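Local coordinates for protein beta-L-arabinobiosidase (Bacteroides thetaiotaomicron, PDB 5MQR) that probably hydrolyses glycosidic bonds in arabinose-containing plant pectin, joining sialidase-like regions to a six-hairpin glycosidase domain, at residues F106-T109 against Q115-N118; A534-A539 against R555-P560; D863-R868 against K901-A906. All coordinates share one frame; numbering follows the deposited sequence.

Contact 1: residues F106-T109 against Q115-N118; sequences FLMT and QWTN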
loop_
_atom_site.group_PDB
_atom_site.type_symbol
_atom_site.label_atom_id
_atom_site.label_comp_id
_atom_site.label_asym_id
_atom_site.label_seq_id
_atom_site.Cartn_x
_atom_site.Cartn_y
_atom_site.Cartn_z
ATOM N N PHE A 106 -12.324 13.780 35.520
ATOM C CA PHE A 106 -12.210 14.987 34.692
ATOM C C PHE A 106 -12.787 14.745 33.298
ATOM O O PHE A 106 -12.791 13.605 32.816
ATOM C CB PHE A 106 -10.755 15.378 34.503
ATOM C CG PHE A 106 -10.127 16.077 35.677
ATOM C CD1 PHE A 106 -10.516 17.368 36.022
ATOM C CD2 PHE A 106 -9.078 15.489 36.369
ATOM C CE1 PHE A 106 -9.888 18.046 37.077
ATOM C CE2 PHE A 106 -8.444 16.154 37.402
ATOM C CZ PHE A 106 -8.846 17.438 37.762
ATOM N N LEU A 107 -13.258 15.818 32.667
ATOM C CA LEU A 107 -13.696 15.804 31.265
ATOM C C LEU A 107 -13.081 16.957 30.468
ATOM O O LEU A 107 -13.018 18.103 30.960
ATOM C CB LEU A 107 -15.209 15.932 31.159
ATOM C CG LEU A 107 -15.848 15.806 29.776
ATOM C CD1 LEU A 107 -15.829 14.348 29.317
ATOM C CD2 LEU A 107 -17.260 16.349 29.798
HETATM N N MSE A 108 -12.698 16.655 29.230
HETATM C CA MSE A 108 -12.159 17.617 28.277
HETATM C C MSE A 108 -12.744 17.344 26.921
HETATM O O MSE A 108 -13.037 16.198 26.576
HETATM C CB MSE A 108 -10.682 17.341 28.027
HETATM C CG MSE A 108 -9.804 17.551 29.223
HETATM SE SE MSE A 108 -8.076 16.711 28.850
HETATM C CE MSE A 108 -7.237 18.265 27.991
ATOM N N THR A 109 -12.824 18.388 26.107
ATOM C CA THR A 109 -13.405 18.282 24.782
ATOM C C THR A 109 -12.568 19.005 23.708
ATOM O O THR A 109 -11.766 19.865 24.036
ATOM C CB THR A 109 -14.888 18.710 24.810
ATOM O OG1 THR A 109 -15.494 18.329 23.569
ATOM C CG2 THR A 109 -15.062 20.196 25.025
ATOM N N GLN A 115 -6.476 20.580 19.828
ATOM C CA GLN A 115 -6.701 21.699 20.761
ATOM C C GLN A 115 -7.906 21.353 21.636
ATOM O O GLN A 115 -9.026 21.176 21.143
ATOM C CB GLN A 115 -6.996 22.965 19.953
ATOM C CG GLN A 115 -7.296 24.211 20.769
ATOM C CD GLN A 115 -7.849 25.370 19.934
ATOM O OE1 GLN A 115 -8.499 25.186 18.897
ATOM N NE2 GLN A 115 -7.613 26.581 20.411
ATOM N N TRP A 116 -7.674 21.317 22.937
ATOM C CA TRP A 116 -8.652 20.855 23.903
ATOM C C TRP A 116 -9.003 21.943 24.935
ATOM O O TRP A 116 -8.179 22.789 25.272
ATOM C CB TRP A 116 -8.087 19.645 24.652
ATOM C CG TRP A 116 -7.834 18.480 23.779
ATOM C CD1 TRP A 116 -6.789 18.306 22.921
ATOM C CD2 TRP A 116 -8.652 17.318 23.665
ATOM N NE1 TRP A 116 -6.913 17.101 22.270
ATOM C CE2 TRP A 116 -8.045 16.472 22.710
ATOM C CE3 TRP A 116 -9.842 16.912 24.270
ATOM C CZ2 TRP A 116 -8.594 15.251 22.341
ATOM C CZ3 TRP A 116 -10.373 15.695 23.927
ATOM C CH2 TRP A 116 -9.755 14.872 22.967
ATOM N N THR A 117 -10.222 21.885 25.455
ATOM C CA THR A 117 -10.602 22.677 26.613
ATOM C C THR A 117 -9.863 22.152 27.852
ATOM O O THR A 117 -9.316 21.027 27.853
ATOM C CB THR A 117 -12.109 22.566 26.886
ATOM O OG1 THR A 117 -12.450 21.190 27.078
ATOM C CG2 THR A 117 -12.925 23.137 25.712
ATOM N N ASN A 118 -9.865 22.957 28.899
ATOM C CA ASN A 118 -9.307 22.539 30.174
ATOM C C ASN A 118 -10.116 21.405 30.826
ATOM O O ASN A 118 -11.332 21.346 30.668
ATOM C CB ASN A 118 -9.191 23.740 31.131
ATOM C CG ASN A 118 -8.177 24.782 30.645
ATOM O OD1 ASN A 118 -7.181 24.467 29.985
ATOM N ND2 ASN A 118 -8.441 26.023 30.958
HETATM O O HOH W 1 -13.636 20.889 29.366
#

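Contact 2: residues A534-A539 against R555-P560; sequences AVLSTA and RMFYAP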
loop_
_atom_site.group_PDB
_atom_site.type_symbol
_atom_site.label_atom_id
_atom_site.label_comp_id
_atom_site.label_asym_id
_atom_site.label_seq_id
_atom_site.Cartn_x
_atom_site.Cartn_y
_atom_site.Cartn_z
ATOM N N ALA A 534 22.236 15.880 2.886
ATOM C CA ALA A 534 22.938 14.721 3.387
ATOM C C ALA A 534 22.851 13.615 2.317
ATOM O O ALA A 534 21.758 13.295 1.834
ATOM C CB ALA A 534 22.333 14.273 4.697
ATOM N N VAL A 535 24.004 13.047 1.952
ATOM C CA VAL A 535 24.085 11.945 1.005
ATOM C C VAL A 535 24.647 10.724 1.736
ATOM O O VAL A 535 25.781 10.771 2.223
ATOM C CB VAL A 535 24.988 12.312 -0.182
ATOM C CG1 VAL A 535 25.037 11.165 -1.196
ATOM C CG2 VAL A 535 24.506 13.627 -0.797
ATOM N N LEU A 536 23.828 9.669 1.817
ATOM C CA LEU A 536 24.113 8.458 2.562
ATOM C C LEU A 536 24.174 7.259 1.606
ATOM O O LEU A 536 23.333 7.126 0.724
ATOM C CB LEU A 536 23.034 8.189 3.605
ATOM C CG LEU A 536 22.852 9.257 4.683
ATOM C CD1 LEU A 536 21.873 10.338 4.241
ATOM C CD2 LEU A 536 22.382 8.614 5.971
ATOM N N SER A 537 25.147 6.379 1.817
ATOM C CA SER A 537 25.260 5.126 1.048
ATOM C C SER A 537 25.431 3.970 2.021
ATOM O O SER A 537 26.409 3.942 2.765
ATOM C CB SER A 537 26.451 5.188 0.077
ATOM O OG SER A 537 26.679 3.936 -0.548
ATOM N N THR A 538 24.499 3.028 2.016
ATOM C CA THR A 538 24.602 1.875 2.902
ATOM C C THR A 538 25.715 0.935 2.475
ATOM O O THR A 538 26.444 0.410 3.333
ATOM C CB THR A 538 23.272 1.129 3.073
ATOM O OG1 THR A 538 22.810 0.650 1.813
ATOM C CG2 THR A 538 22.212 2.063 3.680
ATOM N N ALA A 539 25.883 0.780 1.166
ATOM C CA ALA A 539 26.946 -0.074 0.591
ATOM C C ALA A 539 28.349 0.474 0.861
ATOM O O ALA A 539 29.237 -0.281 1.221
ATOM C CB ALA A 539 26.731 -0.297 -0.925
ATOM N N ARG A 555 31.886 11.132 6.995
ATOM C CA ARG A 555 32.164 10.123 8.012
ATOM C C ARG A 555 31.572 8.805 7.621
ATOM O O ARG A 555 30.633 8.745 6.866
ATOM C CB ARG A 555 31.580 10.538 9.375
ATOM C CG ARG A 555 32.444 11.447 10.238
ATOM C CD ARG A 555 33.819 10.848 10.517
ATOM N NE ARG A 555 34.640 11.685 11.384
ATOM C CZ ARG A 555 35.327 12.771 11.003
ATOM N NH1 ARG A 555 35.286 13.216 9.750
ATOM N NH2 ARG A 555 36.052 13.440 11.904
HETATM N N MSE A 556 32.090 7.746 8.200
HETATM C CA MSE A 556 31.469 6.442 8.090
HETATM C C MSE A 556 30.219 6.477 8.960
HETATM O O MSE A 556 30.105 7.267 9.895
HETATM C CB MSE A 556 32.445 5.345 8.526
HETATM C CG MSE A 556 33.817 5.384 7.838
HETATM SE SE MSE A 556 33.649 5.177 5.899
HETATM C CE MSE A 556 32.999 3.348 5.752
ATOM N N PHE A 557 29.250 5.642 8.633
ATOM C CA PHE A 557 28.156 5.384 9.551
ATOM C C PHE A 557 28.728 4.908 10.900
ATOM O O PHE A 557 29.662 4.101 10.921
ATOM C CB PHE A 557 27.265 4.248 9.056
ATOM C CG PHE A 557 26.430 4.555 7.843
ATOM C CD1 PHE A 557 26.340 5.840 7.276
ATOM C CD2 PHE A 557 25.682 3.514 7.270
ATOM C CE1 PHE A 557 25.548 6.067 6.164
ATOM C CE2 PHE A 557 24.880 3.747 6.163
ATOM C CZ PHE A 557 24.816 5.024 5.605
ATOM N N TYR A 558 28.160 5.384 12.012
ATOM C CA TYR A 558 28.537 4.836 13.305
ATOM C C TYR A 558 27.838 3.503 13.623
ATOM O O TYR A 558 28.299 2.784 14.493
ATOM C CB TYR A 558 28.421 5.867 14.432
ATOM C CG TYR A 558 27.051 6.218 14.962
ATOM C CD1 TYR A 558 26.453 5.460 15.974
ATOM C CD2 TYR A 558 26.400 7.370 14.540
ATOM C CE1 TYR A 558 25.237 5.817 16.508
ATOM C CE2 TYR A 558 25.181 7.743 15.076
ATOM C CZ TYR A 558 24.608 6.966 16.059
ATOM O OH TYR A 558 23.414 7.351 16.594
ATOM N N ALA A 559 26.778 3.175 12.867
ATOM C CA ALA A 559 26.149 1.863 12.897
ATOM C C ALA A 559 25.750 1.471 11.486
ATOM O O ALA A 559 25.195 2.284 10.760
ATOM C CB ALA A 559 24.912 1.870 13.796
ATOM N N PRO A 560 26.013 0.216 11.094
ATOM C CA PRO A 560 25.610 -0.215 9.774
ATOM C C PRO A 560 24.109 -0.522 9.699
ATOM O O PRO A 560 23.501 -0.942 10.685
ATOM C CB PRO A 560 26.467 -1.466 9.559
ATOM C CG PRO A 560 26.662 -2.016 10.925
ATOM C CD PRO A 560 26.819 -0.810 11.784
#

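Contact 3: residues D863-R868 against K901-A906; sequences DLWNTR and KKYEVA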
loop_
_atom_site.group_PDB
_atom_site.type_symbol
_atom_site.label_atom_id
_atom_site.label_comp_id
_atom_site.label_asym_id
_atom_site.label_seq_id
_atom_site.Cartn_x
_atom_site.Cartn_y
_atom_site.Cartn_z
ATOM N N ASP A 863 -14.454 -7.590 -48.805
ATOM C CA ASP A 863 -13.875 -8.677 -49.588
ATOM C C ASP A 863 -13.376 -9.861 -48.768
ATOM O O ASP A 863 -13.370 -10.971 -49.284
ATOM C CB ASP A 863 -12.719 -8.171 -50.451
ATOM C CG ASP A 863 -13.150 -7.185 -51.515
ATOM O OD1 ASP A 863 -14.315 -6.757 -51.554
ATOM O OD2 ASP A 863 -12.314 -6.847 -52.356
ATOM N N LEU A 864 -12.910 -9.652 -47.529
ATOM C CA LEU A 864 -12.353 -10.761 -46.727
ATOM C C LEU A 864 -13.325 -11.365 -45.726
ATOM O O LEU A 864 -13.122 -12.490 -45.269
ATOM C CB LEU A 864 -11.049 -10.351 -46.053
ATOM C CG LEU A 864 -9.957 -9.883 -47.023
ATOM C CD1 LEU A 864 -8.671 -9.647 -46.243
ATOM C CD2 LEU A 864 -9.712 -10.859 -48.164
ATOM N N TRP A 865 -14.391 -10.635 -45.405
ATOM C CA TRP A 865 -15.472 -11.163 -44.595
ATOM C C TRP A 865 -16.209 -12.232 -45.401
ATOM O O TRP A 865 -16.815 -11.933 -46.431
ATOM C CB TRP A 865 -16.437 -10.060 -44.194
ATOM C CG TRP A 865 -17.516 -10.532 -43.264
ATOM C CD1 TRP A 865 -18.864 -10.599 -43.519
ATOM C CD2 TRP A 865 -17.335 -11.030 -41.940
ATOM N NE1 TRP A 865 -19.528 -11.093 -42.422
ATOM C CE2 TRP A 865 -18.616 -11.375 -41.443
ATOM C CE3 TRP A 865 -16.215 -11.226 -41.122
ATOM C CZ2 TRP A 865 -18.805 -11.889 -40.156
ATOM C CZ3 TRP A 865 -16.405 -11.735 -39.836
ATOM C CH2 TRP A 865 -17.688 -12.060 -39.368
ATOM N N ASN A 866 -16.120 -13.476 -44.941
ATOM C CA ASN A 866 -16.811 -14.615 -45.576
ATOM C C ASN A 866 -18.181 -14.670 -44.930
ATOM O O ASN A 866 -18.272 -14.902 -43.731
ATOM C CB ASN A 866 -16.009 -15.903 -45.320
ATOM C CG ASN A 866 -16.657 -17.141 -45.891
ATOM O OD1 ASN A 866 -17.857 -17.355 -45.744
ATOM N ND2 ASN A 866 -15.852 -17.987 -46.512
ATOM N N THR A 867 -19.236 -14.435 -45.710
ATOM C CA THR A 867 -20.601 -14.337 -45.168
ATOM C C THR A 867 -21.245 -15.701 -44.869
ATOM O O THR A 867 -22.183 -15.755 -44.080
ATOM C CB THR A 867 -21.543 -13.527 -46.099
ATOM O OG1 THR A 867 -21.420 -14.022 -47.426
ATOM C CG2 THR A 867 -21.194 -12.032 -46.089
ATOM N N ARG A 868 -20.769 -16.782 -45.493
ATOM C CA ARG A 868 -21.247 -18.139 -45.160
ATOM C C ARG A 868 -20.753 -18.527 -43.758
ATOM O O ARG A 868 -21.545 -18.927 -42.910
ATOM C CB ARG A 868 -20.842 -19.190 -46.226
ATOM C CG ARG A 868 -21.719 -19.119 -47.494
ATOM C CD ARG A 868 -21.240 -19.878 -48.759
ATOM N NE ARG A 868 -19.777 -19.988 -48.985
ATOM C CZ ARG A 868 -18.912 -18.978 -49.221
ATOM N NH1 ARG A 868 -19.302 -17.698 -49.223
ATOM N NH2 ARG A 868 -17.618 -19.245 -49.434
ATOM N N LYS A 901 -22.909 -5.495 -34.951
ATOM C CA LYS A 901 -23.092 -6.800 -34.297
ATOM C C LYS A 901 -22.648 -7.997 -35.116
ATOM O O LYS A 901 -22.246 -9.006 -34.551
ATOM C CB LYS A 901 -24.566 -7.018 -33.901
ATOM C CG LYS A 901 -24.939 -6.362 -32.580
ATOM C CD LYS A 901 -24.414 -7.160 -31.387
ATOM C CE LYS A 901 -24.352 -6.338 -30.098
ATOM N NZ LYS A 901 -25.710 -5.866 -29.701
ATOM N N LYS A 902 -22.733 -7.897 -36.439
ATOM C CA LYS A 902 -22.451 -9.048 -37.281
ATOM C C LYS A 902 -21.027 -9.598 -37.179
ATOM O O LYS A 902 -20.864 -10.786 -37.306
ATOM C CB LYS A 902 -22.828 -8.809 -38.749
ATOM C CG LYS A 902 -22.012 -7.758 -39.482
ATOM C CD LYS A 902 -22.171 -7.956 -40.982
ATOM C CE LYS A 902 -21.622 -6.790 -41.783
ATOM N NZ LYS A 902 -21.088 -7.299 -43.076
ATOM N N TYR A 903 -20.021 -8.759 -36.919
ATOM C CA TYR A 903 -18.632 -9.252 -36.798
ATOM C C TYR A 903 -18.370 -10.000 -35.486
ATOM O O TYR A 903 -17.511 -10.870 -35.472
ATOM C CB TYR A 903 -17.606 -8.140 -37.003
ATOM C CG TYR A 903 -17.712 -7.442 -38.333
ATOM C CD1 TYR A 903 -17.538 -8.137 -39.525
ATOM C CD2 TYR A 903 -17.978 -6.069 -38.407
ATOM C CE1 TYR A 903 -17.633 -7.491 -40.746
ATOM C CE2 TYR A 903 -18.079 -5.420 -39.625
ATOM C CZ TYR A 903 -17.903 -6.133 -40.793
ATOM O OH TYR A 903 -18.022 -5.482 -42.013
ATOM N N GLU A 904 -19.114 -9.670 -34.419
ATOM C CA GLU A 904 -18.986 -10.317 -33.073
ATOM C C GLU A 904 -18.926 -11.830 -33.143
ATOM O O GLU A 904 -18.123 -12.466 -32.470
ATOM C CB GLU A 904 -20.179 -10.008 -32.139
ATOM C CG GLU A 904 -20.210 -8.628 -31.495
ATOM C CD GLU A 904 -21.109 -8.533 -30.235
ATOM O OE1 GLU A 904 -21.328 -9.549 -29.522
ATOM O OE2 GLU A 904 -21.577 -7.398 -29.937
ATOM N N VAL A 905 -19.814 -12.396 -33.941
ATOM C CA VAL A 905 -20.008 -13.832 -33.969
ATOM C C VAL A 905 -18.697 -14.600 -34.259
ATOM O O VAL A 905 -18.545 -15.703 -33.776
ATOM C CB VAL A 905 -21.139 -14.197 -34.948
ATOM C CG1 VAL A 905 -20.673 -14.032 -36.376
ATOM C CG2 VAL A 905 -21.634 -15.613 -34.721
ATOM N N ALA A 906 -17.745 -14.007 -34.989
ATOM C CA ALA A 906 -16.406 -14.603 -35.177
ATOM C C ALA A 906 -15.710 -15.032 -33.877
ATOM O O ALA A 906 -15.034 -16.056 -33.815
ATOM C CB ALA A 906 -15.499 -13.650 -35.956
#

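Contact 1: residues F106-T109 against Q115-N118
Two hydrogen bonds tie Thr109 to Thr117. Thr117 N donates to Thr109 O (2.9 Å), while Thr109 N donates to a side chain, 3.0 Å from Thr117 OG1 at an angle of 160°. At Thr117 a hydroxyl on a short branch takes the place of a backbone acceptor; chi1 of 58° turns OG1 to the strand. A water sits 2.6 Å from Thr117 OG1 and 2.7 Å from Asn118 O, with Leu107 O farther off. The Thr109 hydroxyl is bonded to the Phe87 carbonyl and the Gln86 side-chain amide, on the neighbouring strand 86-94.

The apolar part belongs to Met108, a selenomethionine here, which crosses Trp116 at about a right angle. Its bend at chi3 brings CE to 3.7 Å from Trp116 CB. Trp116 CE3 lies 3.5 Å from Thr109 C, and Met108 O is at the ring edge, near its plane.

The intervening turn, with Ser110, Asp112 and Gly113 ahead of Trp116, resembles the Asp-box of propeller sialidases, placed likewise between the third and fourth strands of a blade. One bond is main chain to main chain and one uses the Thr117 hydroxyl, while Met108 and Trp116 pack with Leu56, so side chains as well as backbone close the hairpin.

Contact 2: residues A534-A539 against R555-P560
A chi1 of -70° at Phe557 swings the ring away from its own carbonyl carbon and across to Leu536, whose CG likewise lies beside the backbone N (chi1 -61°). The two side chains meet at about a right angle, with Leu536 CD2 4.1 Å from Phe557 CE1. The far end of the ring reaches the main chain: Phe557 CZ is 3.4 Å from Ser537 O, and Phe557 CE2 3.8 Å from Thr538 CA. Thr538 adds its methyl, CG2, 4.0 Å from CE2 of Phe557, because chi1 of 60° turns OG1 the other way, to the carbonyls of Lys469 and Ala562. Threonine suits this spot, giving a methyl to the ring and a hydroxyl to the backbone.

No hydrogen bond joins the segments, and every close contact between them is made by the Phe557 ring; an alanine here would probably open a gap beside Leu536 and take the ring contact from the Thr538 methyl.

In the sialidase-like CBM domain, strand 542-547 lies between strands 530-537 and 550-556 in an antiparallel sheet. Phe557 follows the end of strand 550-556 and its ring reaches the end of strand 530-537, touching Arg541; Cys499 of strand 498-504, from a second sheet, touches both Phe557 and Leu536.

Contact 3: residues D863-R868 against K901-A906
Trp865 presents a face of its indole to the edge of Tyr903 in a T-shaped stack. The planes stand at 85°, and the centroids of the tryptophan six-membered ring and the tyrosine ring are 4.9 Å apart. Tyr903 CD1 makes the approach, 3.7 Å from Trp865 CE3, displaced toward the rim of the indole. With CG opposite its backbone N (chi1 -175°), the tryptophan extends toward 901-906, and its breadth lets it meet Lys902, Tyr903 and Ala906. Its outer edge, at CH2, lies 4.4 Å from Ala906 CB, near the ring plane, where alanine offers a small methyl that fits beside the indole edge.

The tryptophan lies on the short strand 865-866, which follows helix 843-864 within the MGH1-like glycoside hydrolase domain, whose relatives are built as an alpha/alpha toroid. That strand pairs with 871-872, from which Phe872 meets both rings, edge-to-face with Trp865, making an aromatic cluster; Trp892 of helix 890-893 touches Tyr903 and Ala906 as well.

At the exposed side Lys902 runs past the indole in the opposite direction, its long chain bringing NZ to 4.0 Å from Trp865 CD1. The carbonyl of the same lysine, O, is 3.7 Å from Trp865 CZ2, approaching obliquely.

In the fold
The three contacts belong to different domains of the chain and do not touch: contacts 1 and 2 have centres about 45 Å apart, and contact 3 is about 75 and 67 Å from them, on the opposite side of the chain's centre. Contacts 2 and 3 are buried, whereas contact 1 is partly buried and keeps a solvated edge. Contact 1 joins a strand to the turn that follows it, using hydrogen bonds and a water. Contact 2 joins the end of one strand to the loop after another, with strand 542-547 between those strands in the sheet, and a single ring does the work. Contact 3 joins 863-868 to 901-906 through an edge-to-face aromatic pair; like contact 2 it has no hydrogen bond across.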